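Side-chain contacts in iron uptake protein A2 (Synechocystis sp., PDB 2VOZ), which binds ferric iron in the periplasm and probably hands it to an ABC transporter for import into the cell: residues M90-E95 with Y332-A337; D289-F294 with Y301-G306. One frame throughout, in Å; residues are numbered along the deposited sequence. Where two conformers were deposited one is given.

Contact 1 of 2, residues M90-E95 with Y332-A337; sequences MLWRAE and YQPDSA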
loop_
_atom_site.group_PDB
_atom_site.type_symbol
_atom_site.label_atom_id
_atom_site.label_comp_id
_atom_site.label_asym_id
_atom_site.label_seq_id
_atom_site.Cartn_x
_atom_site.Cartn_y
_atom_site.Cartn_z
ATOM N N MET B 90 -1.354 -3.898 -27.604
ATOM C CA MET B 90 -1.223 -2.540 -27.062
ATOM C C MET B 90 0.006 -1.832 -27.577
ATOM O O MET B 90 -0.048 -0.647 -27.875
ATOM C CB MET B 90 -1.291 -2.480 -25.518
ATOM C CG MET B 90 -2.636 -2.959 -24.926
ATOM S SD MET B 90 -4.124 -2.128 -25.680
ATOM C CE MET B 90 -3.788 -0.421 -25.377
ATOM N N LEU B 91 1.119 -2.553 -27.691
ATOM C CA LEU B 91 2.282 -1.997 -28.362
ATOM C C LEU B 91 1.938 -1.574 -29.785
ATOM O O LEU B 91 2.365 -0.518 -30.252
ATOM C CB LEU B 91 3.426 -3.004 -28.352
ATOM C CG LEU B 91 3.942 -3.165 -26.910
ATOM C CD1 LEU B 91 4.779 -4.486 -26.785
ATOM C CD2 LEU B 91 4.736 -1.912 -26.461
ATOM N N TRP B 92 1.125 -2.384 -30.456
ATOM C CA TRP B 92 0.722 -2.051 -31.814
ATOM C C TRP B 92 -0.128 -0.758 -31.823
ATOM O O TRP B 92 0.040 0.077 -32.713
ATOM C CB TRP B 92 -0.039 -3.239 -32.431
ATOM C CG TRP B 92 -0.698 -2.943 -33.774
ATOM C CD1 TRP B 92 -0.113 -3.063 -34.997
ATOM C CD2 TRP B 92 -2.051 -2.522 -34.011
ATOM N NE1 TRP B 92 -0.999 -2.736 -35.988
ATOM C CE2 TRP B 92 -2.197 -2.400 -35.420
ATOM C CE3 TRP B 92 -3.138 -2.198 -33.182
ATOM C CZ2 TRP B 92 -3.375 -1.984 -36.019
ATOM C CZ3 TRP B 92 -4.328 -1.790 -33.782
ATOM C CH2 TRP B 92 -4.439 -1.698 -35.190
ATOM N N ARG B 93 -1.039 -0.575 -30.880
ATOM C CA ARG B 93 -1.810 0.677 -30.856
ATOM C C ARG B 93 -0.907 1.886 -30.685
ATOM O O ARG B 93 -1.131 2.935 -31.317
ATOM C CB ARG B 93 -2.876 0.677 -29.784
ATOM C CG ARG B 93 -3.939 -0.347 -30.061
ATOM C CD ARG B 93 -5.105 -0.180 -29.067
ATOM N NE ARG B 93 -6.006 -1.325 -29.201
ATOM C CZ ARG B 93 -6.948 -1.648 -28.315
ATOM N NH1 ARG B 93 -7.709 -2.712 -28.540
ATOM N NH2 ARG B 93 -7.142 -0.899 -27.222
ATOM N N ALA B 94 0.135 1.739 -29.862
ATOM C CA ALA B 94 1.145 2.793 -29.702
ATOM C C ALA B 94 1.905 3.062 -31.019
ATOM O O ALA B 94 2.107 4.205 -31.416
ATOM C CB ALA B 94 2.142 2.409 -28.593
ATOM N N GLU B 95 2.305 1.983 -31.681
ATOM C CA GLU B 95 2.994 1.992 -32.950
ATOM C C GLU B 95 2.153 2.722 -33.990
ATOM O O GLU B 95 2.640 3.568 -34.758
ATOM C CB GLU B 95 3.089 0.528 -33.334
ATOM C CG GLU B 95 4.374 0.002 -33.792
ATOM C CD GLU B 95 4.100 -1.319 -34.487
ATOM O OE1 GLU B 95 4.006 -1.297 -35.737
ATOM O OE2 GLU B 95 3.868 -2.331 -33.782
ATOM N N TYR B 332 -2.897 -7.951 -37.220
ATOM C CA TYR B 332 -4.233 -8.403 -37.544
ATOM C C TYR B 332 -5.251 -8.067 -36.478
ATOM O O TYR B 332 -6.338 -8.677 -36.450
ATOM C CB TYR B 332 -4.247 -9.899 -37.777
ATOM C CG TYR B 332 -3.443 -10.309 -38.967
ATOM C CD1 TYR B 332 -3.972 -10.176 -40.251
ATOM C CD2 TYR B 332 -2.162 -10.813 -38.820
ATOM C CE1 TYR B 332 -3.227 -10.545 -41.391
ATOM C CE2 TYR B 332 -1.406 -11.179 -39.933
ATOM C CZ TYR B 332 -1.956 -11.071 -41.201
ATOM O OH TYR B 332 -1.183 -11.453 -42.276
ATOM N N GLN B 333 -4.917 -7.140 -35.587
ATOM C CA GLN B 333 -5.927 -6.684 -34.610
ATOM C C GLN B 333 -7.244 -6.128 -35.220
ATOM O O GLN B 333 -8.339 -6.473 -34.742
ATOM C CB GLN B 333 -5.332 -5.666 -33.615
ATOM C CG GLN B 333 -6.290 -5.368 -32.487
ATOM C CD GLN B 333 -5.748 -4.383 -31.490
ATOM O OE1 GLN B 333 -6.232 -3.272 -31.409
ATOM N NE2 GLN B 333 -4.716 -4.780 -30.738
ATOM N N PRO B 334 -7.159 -5.232 -36.230
ATOM C CA PRO B 334 -8.457 -4.756 -36.770
ATOM C C PRO B 334 -9.316 -5.893 -37.371
ATOM O O PRO B 334 -10.538 -5.933 -37.180
ATOM C CB PRO B 334 -8.048 -3.744 -37.852
ATOM C CG PRO B 334 -6.635 -3.343 -37.524
ATOM C CD PRO B 334 -6.017 -4.568 -36.888
ATOM N N ASP B 335 -8.647 -6.815 -38.048
ATOM C CA ASP B 335 -9.274 -7.974 -38.667
ATOM C C ASP B 335 -9.945 -8.829 -37.584
ATOM O O ASP B 335 -11.052 -9.319 -37.777
ATOM C CB ASP B 335 -8.220 -8.800 -39.407
ATOM C CG ASP B 335 -7.250 -7.924 -40.291
ATOM O OD1 ASP B 335 -7.229 -8.226 -41.496
ATOM O OD2 ASP B 335 -6.503 -6.988 -39.816
ATOM N N SER B 336 -9.245 -9.002 -36.467
ATOM C CA SER B 336 -9.717 -9.814 -35.335
ATOM C C SER B 336 -10.987 -9.206 -34.739
ATOM O O SER B 336 -11.950 -9.905 -34.451
ATOM C CB SER B 336 -8.607 -9.866 -34.274
ATOM O OG SER B 336 -9.082 -10.395 -33.055
ATOM N N ALA B 337 -10.961 -7.891 -34.523
ATOM C CA ALA B 337 -12.120 -7.220 -33.919
ATOM C C ALA B 337 -13.317 -7.325 -34.852
ATOM O O ALA B 337 -14.445 -7.581 -34.432
ATOM C CB ALA B 337 -11.782 -5.756 -33.684
#
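Trp92 and Gln333 face each other where the axes of 90-95 and 333-337 cross at -119° and come no closer than 12.4 Å. The fold is the periplasmic solute-binding protein fold, and the contact brings together two regions of it: helix 88-96 lies against strand 82-86 and helix 64-74, whereas the C-terminal helix 333-342 packs on helix 168-181. With that much distance between the axes, side chains do the bridging, and they illustrate how one extended glutamine can serve a ring with its CB and a guanidinium with its amide oxygen. Gln333 CG stands anti to the backbone N (chi1 -171°), and the rest of the chain is extended, which carries the amide across to the other helix. On the way, CB passes over one face of the tryptophan in a CH-pi contact, 4.2 Å from the centroid of the Trp92 six-membered ring and displaced toward the rim. At the far end Gln333 OE1 receives Arg93 side-on. The bond from Arg93 NE to Gln333 OE1 is 3.0 Å long and nearly straight, lying in the carbonyl plane on a lone pair. Arg93 NH1 reaches the same Gln333 OE1 at 3.3 Å, but from above that plane. The oxygen lies in the guanidinium plane, while the amide itself stands nearly upright to it. Gln333 NE2 donates to the carbonyl of Gly89, so both ends of this buried amide are engaged and its flip is settled. Arg93 NH2, turned to another partner, forms a salt bridge with Glu65. Pro334 adds an apolar touch, its CG meeting Trp92 CH2 at 3.6 Å. Ring and amide planes stand 61° apart, and Gln333 OE1 comes within 3.4 Å of Trp92 CZ3.

Contact 2 of 2, residues D289-F294 with Y301-G306; sequences DAQRYF and YPVIPG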
loop_
_atom_site.group_PDB
_atom_site.type_symbol
_atom_site.label_atom_id
_atom_site.label_comp_id
_atom_site.label_asym_id
_atom_site.label_seq_id
_atom_site.Cartn_x
_atom_site.Cartn_y
_atom_site.Cartn_z
ATOM N N ASP B 289 19.666 -10.446 -14.306
ATOM C CA ASP B 289 19.295 -10.010 -12.939
ATOM C C ASP B 289 17.866 -9.439 -12.989
ATOM O O ASP B 289 16.933 -9.904 -12.318
ATOM C CB ASP B 289 20.253 -8.875 -12.512
ATOM C CG ASP B 289 21.519 -9.385 -11.845
ATOM O OD1 ASP B 289 21.772 -10.629 -11.874
ATOM O OD2 ASP B 289 22.275 -8.537 -11.298
ATOM N N ALA B 290 17.695 -8.455 -13.865
ATOM C CA ALA B 290 16.411 -7.750 -13.974
ATOM C C ALA B 290 15.337 -8.691 -14.532
ATOM O O ALA B 290 14.209 -8.697 -14.045
ATOM C CB ALA B 290 16.582 -6.557 -14.860
ATOM N N GLN B 291 15.663 -9.468 -15.560
ATOM C CA GLN B 291 14.663 -10.387 -16.143
ATOM C C GLN B 291 14.033 -11.307 -15.104
ATOM O O GLN B 291 12.795 -11.563 -15.131
ATOM C CB GLN B 291 15.313 -11.304 -17.192
ATOM C CG GLN B 291 15.426 -10.680 -18.554
ATOM C CD GLN B 291 14.097 -10.720 -19.288
ATOM O OE1 GLN B 291 13.601 -11.795 -19.607
ATOM N NE2 GLN B 291 13.509 -9.540 -19.535
ATOM N N ARG B 292 14.855 -11.814 -14.189
ATOM C CA ARG B 292 14.356 -12.827 -13.275
ATOM C C ARG B 292 13.221 -12.242 -12.459
ATOM O O ARG B 292 12.149 -12.821 -12.349
ATOM C CB ARG B 292 15.440 -13.305 -12.331
ATOM C CG ARG B 292 14.970 -14.484 -11.489
ATOM C CD ARG B 292 16.082 -14.938 -10.615
ATOM N NE ARG B 292 15.658 -16.132 -9.885
ATOM C CZ ARG B 292 16.454 -16.803 -9.059
ATOM N NH1 ARG B 292 17.707 -16.396 -8.884
ATOM N NH2 ARG B 292 15.997 -17.894 -8.454
ATOM N N TYR B 293 13.473 -11.079 -11.864
ATOM C CA TYR B 293 12.483 -10.559 -10.935
ATOM C C TYR B 293 11.376 -9.737 -11.587
ATOM O O TYR B 293 10.296 -9.606 -11.012
ATOM C CB TYR B 293 13.177 -9.789 -9.823
ATOM C CG TYR B 293 14.073 -10.711 -9.047
ATOM C CD1 TYR B 293 13.547 -11.793 -8.329
ATOM C CD2 TYR B 293 15.445 -10.548 -9.093
ATOM C CE1 TYR B 293 14.384 -12.672 -7.641
ATOM C CE2 TYR B 293 16.296 -11.415 -8.404
ATOM C CZ TYR B 293 15.745 -12.477 -7.691
ATOM O OH TYR B 293 16.600 -13.316 -7.011
ATOM N N PHE B 294 11.648 -9.206 -12.774
ATOM C CA PHE B 294 10.653 -8.526 -13.536
ATOM C C PHE B 294 9.565 -9.557 -13.911
ATOM O O PHE B 294 8.378 -9.320 -13.724
ATOM C CB PHE B 294 11.303 -7.913 -14.750
ATOM C CG PHE B 294 10.512 -6.838 -15.377
ATOM C CD1 PHE B 294 10.104 -6.952 -16.716
ATOM C CD2 PHE B 294 10.186 -5.680 -14.662
ATOM C CE1 PHE B 294 9.382 -5.910 -17.338
ATOM C CE2 PHE B 294 9.464 -4.633 -15.266
ATOM C CZ PHE B 294 9.044 -4.742 -16.591
ATOM N N TYR B 301 6.808 -15.464 -17.712
ATOM C CA TYR B 301 8.094 -16.063 -18.067
ATOM C C TYR B 301 9.043 -14.963 -18.523
ATOM O O TYR B 301 8.631 -14.023 -19.227
ATOM C CB TYR B 301 7.929 -17.008 -19.241
ATOM C CG TYR B 301 6.960 -18.135 -19.053
ATOM C CD1 TYR B 301 5.588 -17.986 -19.371
ATOM C CD2 TYR B 301 7.403 -19.378 -18.574
ATOM C CE1 TYR B 301 4.692 -19.055 -19.227
ATOM C CE2 TYR B 301 6.504 -20.453 -18.422
ATOM C CZ TYR B 301 5.162 -20.276 -18.760
ATOM O OH TYR B 301 4.263 -21.313 -18.646
ATOM N N PRO B 302 10.340 -15.101 -18.201
ATOM C CA PRO B 302 11.302 -14.204 -18.857
ATOM C C PRO B 302 11.321 -14.444 -20.345
ATOM O O PRO B 302 10.900 -15.521 -20.821
ATOM C CB PRO B 302 12.665 -14.643 -18.270
ATOM C CG PRO B 302 12.303 -15.337 -16.953
ATOM C CD PRO B 302 10.995 -16.046 -17.265
ATOM N N VAL B 303 11.787 -13.442 -21.081
ATOM C CA VAL B 303 11.982 -13.647 -22.519
ATOM C C VAL B 303 13.353 -14.225 -22.765
ATOM O O VAL B 303 13.608 -14.748 -23.851
ATOM C CB VAL B 303 11.764 -12.359 -23.359
ATOM C CG1 VAL B 303 10.270 -11.908 -23.257
ATOM C CG2 VAL B 303 12.682 -11.229 -22.894
ATOM N N ILE B 304 14.235 -14.113 -21.774
ATOM C CA ILE B 304 15.608 -14.627 -21.947
ATOM C C ILE B 304 15.702 -16.074 -21.502
ATOM O O ILE B 304 15.428 -16.381 -20.353
ATOM C CB ILE B 304 16.651 -13.771 -21.168
ATOM C CG1 ILE B 304 16.579 -12.284 -21.556
ATOM C CG2 ILE B 304 18.086 -14.327 -21.380
ATOM C CD1 ILE B 304 16.671 -11.980 -23.011
ATOM N N PRO B 305 16.110 -16.983 -22.423
ATOM C CA PRO B 305 16.364 -18.374 -22.062
ATOM C C PRO B 305 17.416 -18.496 -20.976
ATOM O O PRO B 305 18.377 -17.720 -20.963
ATOM C CB PRO B 305 16.893 -18.969 -23.379
ATOM C CG PRO B 305 16.155 -18.185 -24.423
ATOM C CD PRO B 305 16.279 -16.768 -23.873
ATOM N N GLY B 306 17.202 -19.424 -20.051
ATOM C CA GLY B 306 18.184 -19.670 -18.993
ATOM C C GLY B 306 17.909 -18.902 -17.708
ATOM O O GLY B 306 18.404 -19.304 -16.648
#
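Gln291, on helix 288-297, reaches the backbone N-H groups of Val303 and Ile304, beside Pro302. In the periplasmic solute-binding protein fold, the chain leaves this helix and comes back as a short, weakly bonded strand about 301-302, antiparallel to the long strand 124-136. The CA atoms of Gln291 and Pro302 are 5.8 Å apart, and at this short distance the glutamine is bent rather than extended. Its CG lies beside the backbone N and anti to the carbonyl carbon (chi1 -84°), and the chain bends at chi2 (-79°), which turns OE1 to two consecutive peptide N-H groups. It is a compact case of a side chain accepting from main chain in the turn just after a strand. Val303 N donates to Gln291 OE1 at 2.9 Å from within the carbonyl plane. Ile304 N comes to the same Gln291 OE1 from above that plane, at 3.2 Å yet with the straighter N-H geometry of the two, 151°. Gln291 NE2 is equally occupied, donating to the carbonyls of Phe126 and Leu285, so that the buried amide joins strand 124-136 and the end of helix 275-285 to the turn. Replaced by a leucine, Gln291 would probably leave the N-H groups of Val303 and Ile304 and the two carbonyls without their mates in a buried setting. Away from this contact, the same helix meets a neighbouring subunit, where Arg292 pairs with Asp289 of that other chain. Apolar atoms close round the amide: Pro302 CB lies 3.3 Å from Gln291 OE1, and Val303 CG2 approaches the same Gln291 OE1 to 3.5 Å. Ile304 crosses the glutamine at about a right angle, and its CG1 rests 3.6 Å from Gln291 CG.

Contacts 1 and 2 lie on opposite sides of the chain's centre, with their own centres 26 Å apart. They do not touch, the nearest atoms being about 10 Å from each other. Along the chain, 289-294 with 301-306 is nested inside the long loop closed by 90-95 with 332-337. Neither contact contains an iron ligand: the side chain of Gln333 is about 10 Å from that of the iron ligand Tyr169, and that of Pro302 about 11 Å from that of Tyr225. In both, the side-chain amide oxygen of a glutamine accepts two N-H groups, both from one guanidinium in contact 1 and from successive peptides in contact 2.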